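Side-chain contacts in isatin hydrolase (PDB 5NMP), which hydrolyses isatin, opening its five-membered ring to give isatinate in a manganese-dependent reaction: residues G95-V98 with D99-A102; R168-G171 with A172-P175; P177-E180 with A181-L185. All coordinates share one frame; numbering follows the deposited sequence.

How the contacts relate
Contacts 1, 2 and 3 follow one another along the chain within the putative cyclase domain. Contact 1 shapes the loop between strands 80-82 and 107-114 of the large mixed sheet; its Val98 side chain lies about 10 Å from the bound manganese. Contact 2 is a hairpin turn at the surface, its centre about 32 Å from that of contact 1. Contact 3 adjoins it in sequence, their centres about 20 Å apart, and starts helix 179-187, which precedes strand 193-195 of the same sheet. Contacts 1 and 3 are about 17 Å apart at their nearest atoms. All three are local, formed within one run of chain: a loop turn, a hairpin turn and a helix start.

Contact 1 (G95-V98 with D99-A102)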
ATOM      1  N   GLY A  95      -9.148 -17.424  -0.917  1.00 59.65           N
ATOM      2  CA  GLY A  95      -8.631 -16.072  -0.795  1.00 57.49           C
ATOM      3  C   GLY A  95      -7.516 -15.837  -1.791  1.00 59.00           C
ATOM      4  O   GLY A  95      -6.348 -15.747  -1.416  1.00 63.36           O
ATOM      5  N   ASN A  96      -7.880 -15.742  -3.067  1.00 54.35           N
ATOM      6  CA  ASN A  96      -6.900 -15.701  -4.145  1.00 50.68           C
ATOM      7  C   ASN A  96      -6.816 -14.350  -4.853  1.00 50.71           C
ATOM      8  O   ASN A  96      -5.988 -14.161  -5.741  1.00 55.29           O
ATOM      9  CB  ASN A  96      -7.213 -16.791  -5.170  1.00 50.50           C
ATOM     10  CG  ASN A  96      -8.535 -16.561  -5.874  1.00 55.94           C
ATOM     11  OD1 ASN A  96      -9.405 -15.850  -5.370  1.00 61.88           O
ATOM     12  ND2 ASN A  96      -8.697 -17.166  -7.043  1.00 54.60           N
ATOM     13  N   SER A  97      -7.681 -13.417  -4.469  1.00 46.40           N
ATOM     14  CA  SER A  97      -7.660 -12.076  -5.045  1.00 49.05           C
ATOM     15  C   SER A  97      -7.235 -11.056  -3.993  1.00 49.26           C
ATOM     16  O   SER A  97      -7.304 -11.332  -2.795  1.00 49.37           O
ATOM     17  CB  SER A  97      -9.026 -11.715  -5.629  1.00 54.96           C
ATOM     18  OG  SER A  97     -10.048 -11.861  -4.661  1.00 62.18           O
ATOM     19  N   VAL A  98      -6.804  -9.877  -4.439  1.00 46.58           N
ATOM     20  CA  VAL A  98      -6.199  -8.895  -3.535  1.00 48.07           C
ATOM     21  C   VAL A  98      -7.172  -8.353  -2.488  1.00 51.99           C
ATOM     22  O   VAL A  98      -6.756  -7.752  -1.498  1.00 55.16           O
ATOM     23  CB  VAL A  98      -5.595  -7.702  -4.316  1.00 47.70           C
ATOM     24  CG1 VAL A  98      -4.319  -8.121  -5.032  1.00 40.01           C
ATOM     25  CG2 VAL A  98      -6.606  -7.124  -5.294  1.00 45.55           C
ATOM     26  N   ASP A  99      -8.465  -8.570  -2.699  1.00 53.01           N
ATOM     27  CA  ASP A  99      -9.468  -8.138  -1.737  1.00 55.72           C
ATOM     28  C   ASP A  99      -9.871  -9.258  -0.774  1.00 57.75           C
ATOM     29  O   ASP A  99     -10.552  -9.007   0.220  1.00 62.48           O
ATOM     30  CB  ASP A  99     -10.707  -7.605  -2.462  1.00 65.26           C
ATOM     31  CG  ASP A  99     -11.356  -8.650  -3.354  1.00 72.46           C
ATOM     32  OD1 ASP A  99     -10.618  -9.470  -3.938  1.00 72.56           O
ATOM     33  OD2 ASP A  99     -12.602  -8.654  -3.472  1.00 74.15           O
ATOM     34  N   THR A 100      -9.453 -10.490  -1.062  1.00 52.90           N
ATOM     35  CA  THR A 100      -9.851 -11.627  -0.231  1.00 49.31           C
ATOM     36  C   THR A 100      -8.679 -12.386   0.396  1.00 48.09           C
ATOM     37  O   THR A 100      -8.889 -13.211   1.285  1.00 50.33           O
ATOM     38  CB  THR A 100     -10.706 -12.636  -1.031  1.00 53.41           C
ATOM     39  OG1 THR A 100      -9.929 -13.191  -2.099  1.00 57.98           O
ATOM     40  CG2 THR A 100     -11.946 -11.960  -1.598  1.00 51.88           C
ATOM     41  N   ILE A 101      -7.458 -12.121  -0.062  1.00 45.95           N
ATOM     42  CA  ILE A 101      -6.273 -12.717   0.558  1.00 44.80           C
ATOM     43  C   ILE A 101      -6.200 -12.316   2.025  1.00 48.97           C
ATOM     44  O   ILE A 101      -6.394 -11.146   2.358  1.00 54.95           O
ATOM     45  CB  ILE A 101      -4.965 -12.283  -0.145  1.00 46.09           C
ATOM     46  CG1 ILE A 101      -4.904 -12.817  -1.570  1.00 41.32           C
ATOM     47  CG2 ILE A 101      -3.743 -12.763   0.623  1.00 41.53           C
ATOM     48  CD1 ILE A 101      -3.752 -12.248  -2.364  1.00 54.92           C
ATOM     49  N   ALA A 102      -5.936 -13.283   2.899  1.00 49.74           N
ATOM     50  CA  ALA A 102      -5.788 -13.010   4.327  1.00 49.95           C
ATOM     51  C   ALA A 102      -4.719 -11.948   4.580  1.00 52.33           C
ATOM     52  O   ALA A 102      -3.572 -12.112   4.164  1.00 54.89           O
ATOM     53  CB  ALA A 102      -5.451 -14.285   5.080  1.00 45.94           C
TER
HETATM   54  O   HOH W   1      -7.249  -9.118   1.069  1.00 62.66           O
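Ser97 meets Thr100 and Ile101 in a turn of the loop between strands 80-82 and 107-114, and gathers both its backbone and its side-chain hydrogen bonds. Its carbonyl oxygen accepts two amides: Ile101 N donates to Ser97 O at 2.8 Å, and Thr100 N to Ser97 O at 2.9 Å. The two arrive differently. Ile101 N lies almost in line with the C=O bond (177°), whereas Thr100 N stands well above the carbonyl plane. The first bond closes an alpha turn and the second a beta turn nested within it, whose corner residues Val98 and Asp99 have near type I backbone angles.

The side chains form a chain of polar groups beside it. Ser97 OG donates to Asp99 OD1 at 2.6 Å, meeting the carboxylate oxygen nearly end-on, and accepts from Thr100 OG1 at 2.9 Å. Serine suits this place because one small hydroxyl can do both. On Asp99, CG sits between the backbone N and the carbonyl carbon (chi1 60°), which brings OD1 back to the Ser97 hydroxyl; OD2 is held by Gly252 N.

The Ile101 side chain lies alongside the Gly95 and Ser97 carbonyls, CG1 being beside its own backbone N (chi1 -66°), and packs on Phe81 of strand 80-82. Glycine suits position 95 because a CB there would run into Thr100 O.

A water donates to both Val98 O (2.9 Å) and Ile101 O (2.6 Å), bridging the carbonyls of a corner residue and the last residue of the alpha turn. Val98 O is bonded as well to Arg259 of the second subunit, while the Val98 side chain touches Phe81 and Pro247.

With a hydroxyl and a backbone amide both donating to it, the Asp99 carboxylate is probably ionised, and its charge would polarise the Ser97-Thr100 hydroxyl pair.

Contact 2 (R168-G171 with A172-P175); sequences REDG and AHTP
Ala172 and Asp170, on the two sides of Gly171, both turn their carbonyls to Gln205, whose NE2 donates a hydrogen bond to each oxygen. Next comes His173, whose ring folds back to the turn. At its edge NE2 donates to Asp170 OD1 (2.9 Å, N-H...O 169°), reaching the syn side of the carboxylate from out of its plane. The tight beta hairpin of strands 167-168 and 171-172 is itself closed by backbone bonds between Arg168 and Gly171, the ends of a type I turn; the His173-Asp170 bond joins that turn to a residue just past strand 171-172. Glycine suits the last place of the turn because its phi is positive, and a CB would be jammed against the carbonyl O of Asp170.

One face of the His173 ring carries the Arg168 guanidinium, which lies flat on it with centres 3.7 Å apart and planes at 21°. A bend at chi3 (-98°) of Arg168 lays the guanidinium there, with NH2 over the ring's rim, 3.3 Å from His173 CG. The other ring nitrogen, ND1, is bonded to Asp124 OD1. Carboxylates at both nitrogens would probably favour a protonated imidazole, against the pull of the stacked guanidinium.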
ATOM      1  N   ARG A 168      13.472  -8.797 -28.336  1.00 55.12           N
ATOM      2  CA  ARG A 168      13.976  -9.072 -29.675  1.00 61.71           C
ATOM      3  C   ARG A 168      12.893  -9.783 -30.489  1.00 66.03           C
ATOM      4  O   ARG A 168      11.734  -9.820 -30.077  1.00 66.81           O
ATOM      5  CB  ARG A 168      15.259  -9.898 -29.604  1.00 67.84           C
ATOM      6  CG  ARG A 168      16.338  -9.246 -28.746  1.00 71.89           C
ATOM      7  CD  ARG A 168      17.738  -9.680 -29.150  1.00 79.07           C
ATOM      8  NE  ARG A 168      18.260 -10.753 -28.307  1.00 79.27           N
ATOM      9  CZ  ARG A 168      18.838 -10.560 -27.126  1.00 76.74           C
ATOM     10  NH1 ARG A 168      18.961  -9.331 -26.638  1.00 74.01           N
ATOM     11  NH2 ARG A 168      19.290 -11.595 -26.429  1.00 76.08           N
ATOM     12  N   GLU A 169      13.258 -10.345 -31.638  1.00 66.73           N
ATOM     13  CA  GLU A 169      12.256 -10.927 -32.532  1.00 73.66           C
ATOM     14  C   GLU A 169      11.625 -12.197 -31.955  1.00 71.59           C
ATOM     15  O   GLU A 169      10.555 -12.625 -32.394  1.00 70.41           O
ATOM     16  CB  GLU A 169      12.873 -11.213 -33.909  1.00 82.91           C
ATOM     17  CG  GLU A 169      13.045 -12.686 -34.260  1.00 92.18           C
ATOM     18  CD  GLU A 169      14.195 -13.340 -33.517  1.00101.46           C
ATOM     19  OE1 GLU A 169      14.961 -12.615 -32.842  1.00101.15           O
ATOM     20  OE2 GLU A 169      14.329 -14.581 -33.608  1.00106.58           O
ATOM     21  N   ASP A 170      12.282 -12.791 -30.965  1.00 67.52           N
ATOM     22  CA  ASP A 170      11.774 -14.011 -30.350  1.00 66.90           C
ATOM     23  C   ASP A 170      11.371 -13.781 -28.894  1.00 65.33           C
ATOM     24  O   ASP A 170      11.513 -14.668 -28.052  1.00 65.09           O
ATOM     25  CB  ASP A 170      12.812 -15.134 -30.443  1.00 69.86           C
ATOM     26  CG  ASP A 170      14.121 -14.785 -29.752  1.00 72.42           C
ATOM     27  OD1 ASP A 170      14.426 -13.580 -29.607  1.00 67.25           O
ATOM     28  OD2 ASP A 170      14.848 -15.723 -29.357  1.00 75.43           O
ATOM     29  N   GLY A 171      10.866 -12.586 -28.605  1.00 62.39           N
ATOM     30  CA  GLY A 171      10.361 -12.279 -27.281  1.00 62.20           C
ATOM     31  C   GLY A 171      11.338 -11.537 -26.390  1.00 61.05           C
ATOM     32  O   GLY A 171      12.366 -11.040 -26.847  1.00 60.74           O
ATOM     33  N   ALA A 172      11.006 -11.468 -25.103  1.00 60.28           N
ATOM     34  CA  ALA A 172      11.810 -10.737 -24.132  1.00 53.20           C
ATOM     35  C   ALA A 172      12.963 -11.582 -23.604  1.00 55.03           C
ATOM     36  O   ALA A 172      12.804 -12.776 -23.348  1.00 57.14           O
ATOM     37  CB  ALA A 172      10.938 -10.262 -22.978  1.00 43.60           C
ATOM     38  N   HIS A 173      14.120 -10.951 -23.434  1.00 49.96           N
ATOM     39  CA  HIS A 173      15.290 -11.636 -22.901  1.00 51.71           C
ATOM     40  C   HIS A 173      15.652 -11.111 -21.516  1.00 51.09           C
ATOM     41  O   HIS A 173      16.437 -10.177 -21.375  1.00 53.94           O
ATOM     42  CB  HIS A 173      16.470 -11.494 -23.862  1.00 49.31           C
ATOM     43  CG  HIS A 173      16.312 -12.288 -25.122  1.00 59.59           C
ATOM     44  ND1 HIS A 173      16.887 -13.528 -25.298  1.00 54.40           N
ATOM     45  CD2 HIS A 173      15.627 -12.027 -26.260  1.00 61.84           C
ATOM     46  CE1 HIS A 173      16.571 -13.993 -26.493  1.00 57.06           C
ATOM     47  NE2 HIS A 173      15.807 -13.101 -27.097  1.00 56.36           N
ATOM     48  N   THR A 174      15.064 -11.727 -20.495  1.00 49.00           N
ATOM     49  CA  THR A 174      15.273 -11.324 -19.110  1.00 46.37           C
ATOM     50  C   THR A 174      15.580 -12.553 -18.248  1.00 47.67           C
ATOM     51  O   THR A 174      15.172 -13.665 -18.587  1.00 43.41           O
ATOM     52  CB  THR A 174      14.040 -10.582 -18.554  1.00 47.36           C
ATOM     53  OG1 THR A 174      12.881 -11.413 -18.682  1.00 48.66           O
ATOM     54  CG2 THR A 174      13.802  -9.289 -19.318  1.00 40.91           C
ATOM     55  N   PRO A 175      16.315 -12.363 -17.139  1.00 46.28           N
ATOM     56  CA  PRO A 175      16.681 -13.503 -16.292  1.00 47.63           C
ATOM     57  C   PRO A 175      15.498 -14.056 -15.498  1.00 51.04           C
ATOM     58  O   PRO A 175      14.460 -13.402 -15.410  1.00 53.28           O
ATOM     59  CB  PRO A 175      17.745 -12.916 -15.359  1.00 48.61           C
ATOM     60  CG  PRO A 175      17.437 -11.467 -15.306  1.00 45.10           C
ATOM     61  CD  PRO A 175      16.930 -11.108 -16.671  1.00 48.17           C
TER

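Contact 3 (P177-E180 with A181-L185)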
ATOM      1  N   PRO A 177      14.070 -17.909 -12.914  1.00 51.53           N
ATOM      2  CA  PRO A 177      14.340 -19.232 -12.340  1.00 49.01           C
ATOM      3  C   PRO A 177      13.996 -20.378 -13.285  1.00 50.98           C
ATOM      4  O   PRO A 177      13.099 -20.248 -14.118  1.00 54.16           O
ATOM      5  CB  PRO A 177      13.431 -19.261 -11.112  1.00 47.18           C
ATOM      6  CG  PRO A 177      12.253 -18.432 -11.520  1.00 44.07           C
ATOM      7  CD  PRO A 177      12.794 -17.348 -12.429  1.00 50.84           C
ATOM      8  N   THR A 178      14.710 -21.490 -13.153  1.00 49.63           N
ATOM      9  CA  THR A 178      14.351 -22.708 -13.867  1.00 54.81           C
ATOM     10  C   THR A 178      13.126 -23.327 -13.214  1.00 57.53           C
ATOM     11  O   THR A 178      12.764 -22.959 -12.096  1.00 58.59           O
ATOM     12  CB  THR A 178      15.493 -23.737 -13.865  1.00 52.50           C
ATOM     13  OG1 THR A 178      15.625 -24.301 -12.553  1.00 53.19           O
ATOM     14  CG2 THR A 178      16.801 -23.087 -14.282  1.00 53.48           C
ATOM     15  N   GLN A 179      12.492 -24.270 -13.902  1.00 55.66           N
ATOM     16  CA  GLN A 179      11.348 -24.967 -13.332  1.00 53.98           C
ATOM     17  C   GLN A 179      11.742 -25.698 -12.053  1.00 52.96           C
ATOM     18  O   GLN A 179      11.016 -25.662 -11.060  1.00 53.67           O
ATOM     19  CB  GLN A 179      10.752 -25.951 -14.337  1.00 54.31           C
ATOM     20  CG  GLN A 179       9.623 -26.793 -13.762  1.00 55.18           C
ATOM     21  CD  GLN A 179       8.960 -27.666 -14.802  1.00 59.18           C
ATOM     22  OE1 GLN A 179       8.799 -27.264 -15.953  1.00 79.31           O
ATOM     23  NE2 GLN A 179       8.576 -28.872 -14.405  1.00 61.31           N
ATOM     24  N   GLU A 180      12.901 -26.347 -12.078  1.00 54.66           N
ATOM     25  CA  GLU A 180      13.385 -27.100 -10.928  1.00 58.10           C
ATOM     26  C   GLU A 180      13.601 -26.194  -9.719  1.00 55.89           C
ATOM     27  O   GLU A 180      13.320 -26.586  -8.589  1.00 56.87           O
ATOM     28  CB  GLU A 180      14.681 -27.839 -11.274  1.00 68.74           C
ATOM     29  CG  GLU A 180      14.521 -28.962 -12.299  1.00 80.78           C
ATOM     30  CD  GLU A 180      14.403 -28.460 -13.737  1.00 89.98           C
ATOM     31  OE1 GLU A 180      14.433 -27.228 -13.957  1.00 86.52           O
ATOM     32  OE2 GLU A 180      14.281 -29.304 -14.652  1.00 96.82           O
ATOM     33  N   ALA A 181      14.093 -24.982  -9.962  1.00 52.27           N
ATOM     34  CA  ALA A 181      14.308 -24.017  -8.887  1.00 49.22           C
ATOM     35  C   ALA A 181      12.982 -23.594  -8.261  1.00 48.70           C
ATOM     36  O   ALA A 181      12.859 -23.506  -7.040  1.00 50.48           O
ATOM     37  CB  ALA A 181      15.061 -22.807  -9.404  1.00 46.49           C
ATOM     38  N   VAL A 182      11.993 -23.332  -9.107  1.00 48.23           N
ATOM     39  CA  VAL A 182      10.661 -22.979  -8.637  1.00 43.90           C
ATOM     40  C   VAL A 182      10.067 -24.125  -7.818  1.00 47.35           C
ATOM     41  O   VAL A 182       9.507 -23.901  -6.744  1.00 47.15           O
ATOM     42  CB  VAL A 182       9.724 -22.628  -9.812  1.00 50.22           C
ATOM     43  CG1 VAL A 182       8.309 -22.367  -9.314  1.00 51.09           C
ATOM     44  CG2 VAL A 182      10.252 -21.415 -10.566  1.00 43.29           C
ATOM     45  N   GLU A 183      10.206 -25.349  -8.319  1.00 48.19           N
ATOM     46  CA  GLU A 183       9.724 -26.532  -7.607  1.00 48.26           C
ATOM     47  C   GLU A 183      10.419 -26.705  -6.255  1.00 49.13           C
ATOM     48  O   GLU A 183       9.782 -27.053  -5.262  1.00 54.15           O
ATOM     49  CB  GLU A 183       9.921 -27.789  -8.461  1.00 50.84           C
ATOM     50  CG  GLU A 183       8.989 -27.879  -9.657  1.00 60.12           C
ATOM     51  CD  GLU A 183       9.316 -29.041 -10.580  1.00 66.83           C
ATOM     52  OE1 GLU A 183      10.417 -29.623 -10.455  1.00 70.77           O
ATOM     53  OE2 GLU A 183       8.467 -29.370 -11.436  1.00 70.20           O
ATOM     54  N   TRP A 184      11.725 -26.455  -6.224  1.00 48.30           N
ATOM     55  CA  TRP A 184      12.514 -26.584  -5.002  1.00 49.61           C
ATOM     56  C   TRP A 184      12.108 -25.542  -3.961  1.00 52.03           C
ATOM     57  O   TRP A 184      11.922 -25.866  -2.788  1.00 55.41           O
ATOM     58  CB  TRP A 184      14.007 -26.461  -5.326  1.00 50.17           C
ATOM     59  CG  TRP A 184      14.922 -26.721  -4.169  1.00 52.09           C
ATOM     60  CD1 TRP A 184      15.305 -27.937  -3.686  1.00 54.80           C
ATOM     61  CD2 TRP A 184      15.590 -25.742  -3.365  1.00 57.52           C
ATOM     62  NE1 TRP A 184      16.163 -27.778  -2.625  1.00 56.62           N
ATOM     63  CE2 TRP A 184      16.354 -26.440  -2.407  1.00 61.37           C
ATOM     64  CE3 TRP A 184      15.613 -24.344  -3.358  1.00 54.98           C
ATOM     65  CZ2 TRP A 184      17.131 -25.788  -1.451  1.00 61.29           C
ATOM     66  CZ3 TRP A 184      16.386 -23.698  -2.409  1.00 59.07           C
ATOM     67  CH2 TRP A 184      17.135 -24.421  -1.468  1.00 60.89           C
ATOM     68  N   LEU A 185      11.969 -24.293  -4.396  1.00 47.61           N
ATOM     69  CA  LEU A 185      11.564 -23.207  -3.507  1.00 48.25           C
ATOM     70  C   LEU A 185      10.204 -23.465  -2.864  1.00 51.54           C
ATOM     71  O   LEU A 185       9.999 -23.168  -1.687  1.00 55.32           O
ATOM     72  CB  LEU A 185      11.533 -21.877  -4.266  1.00 45.63           C
ATOM     73  CG  LEU A 185      12.888 -21.240  -4.570  1.00 49.68           C
ATOM     74  CD1 LEU A 185      12.704 -19.914  -5.284  1.00 50.53           C
ATOM     75  CD2 LEU A 185      13.689 -21.053  -3.290  1.00 52.45           C
TER
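Thr178 and Ala181 meet where helix 179-187 begins. The amides of a helix's first turn have no preceding carbonyls to serve them, and Thr178, the N-cap, supplies a substitute: Ala181 N donates to Thr178 OG1 at 3.1 Å. Threonine does this because its OG1 stands between the backbone N and the carbonyl carbon (chi1 72°), turned toward the Ala181 amide. The same hydroxyl makes a weak bond of its own to Glu180 OE1, at 3.5 Å. Ala181 is small and buried, and its methyl also lies beside that hydroxyl oxygen.

Further along, the carbonyls are used in the regular helical pattern. Val182 N donates to Thr178 O at 3.1 Å, Glu183 N to Gln179 O at 2.9 Å, and Trp184 N to Glu180 O at 2.9 Å. Leu185 N continues the series onto Ala181 O.

Just outside the cap, Pro177 packs on Val182, CG to CG2 3.7 Å. Joining the residue before the N-cap to the fourth residue of the helix, this is a hydrophobic staple added to the capping bond. Both apolar residues are buried, Pro177 against Phe194 of strand 193-195 and Val182 against Cys215 and Leu218 of helix 214-221.

On another side, Gln179 and Glu183 are one helical turn apart. The extended glutamine chain brings NE2 to Glu183 OE2 (3.0 Å, 161°); the acceptor keeps near the amide plane, but the donor approaches from above the carboxylate plane, the two groups being turned 73° apart. Glutamine fits here as a neutral donor to an acid. Glu180, at the second place of the helix, puts its negative charge where the helix's N-terminal end would probably favour it, while the Trp184 side chain packs on Leu132 and Glu136 of helix 129-139.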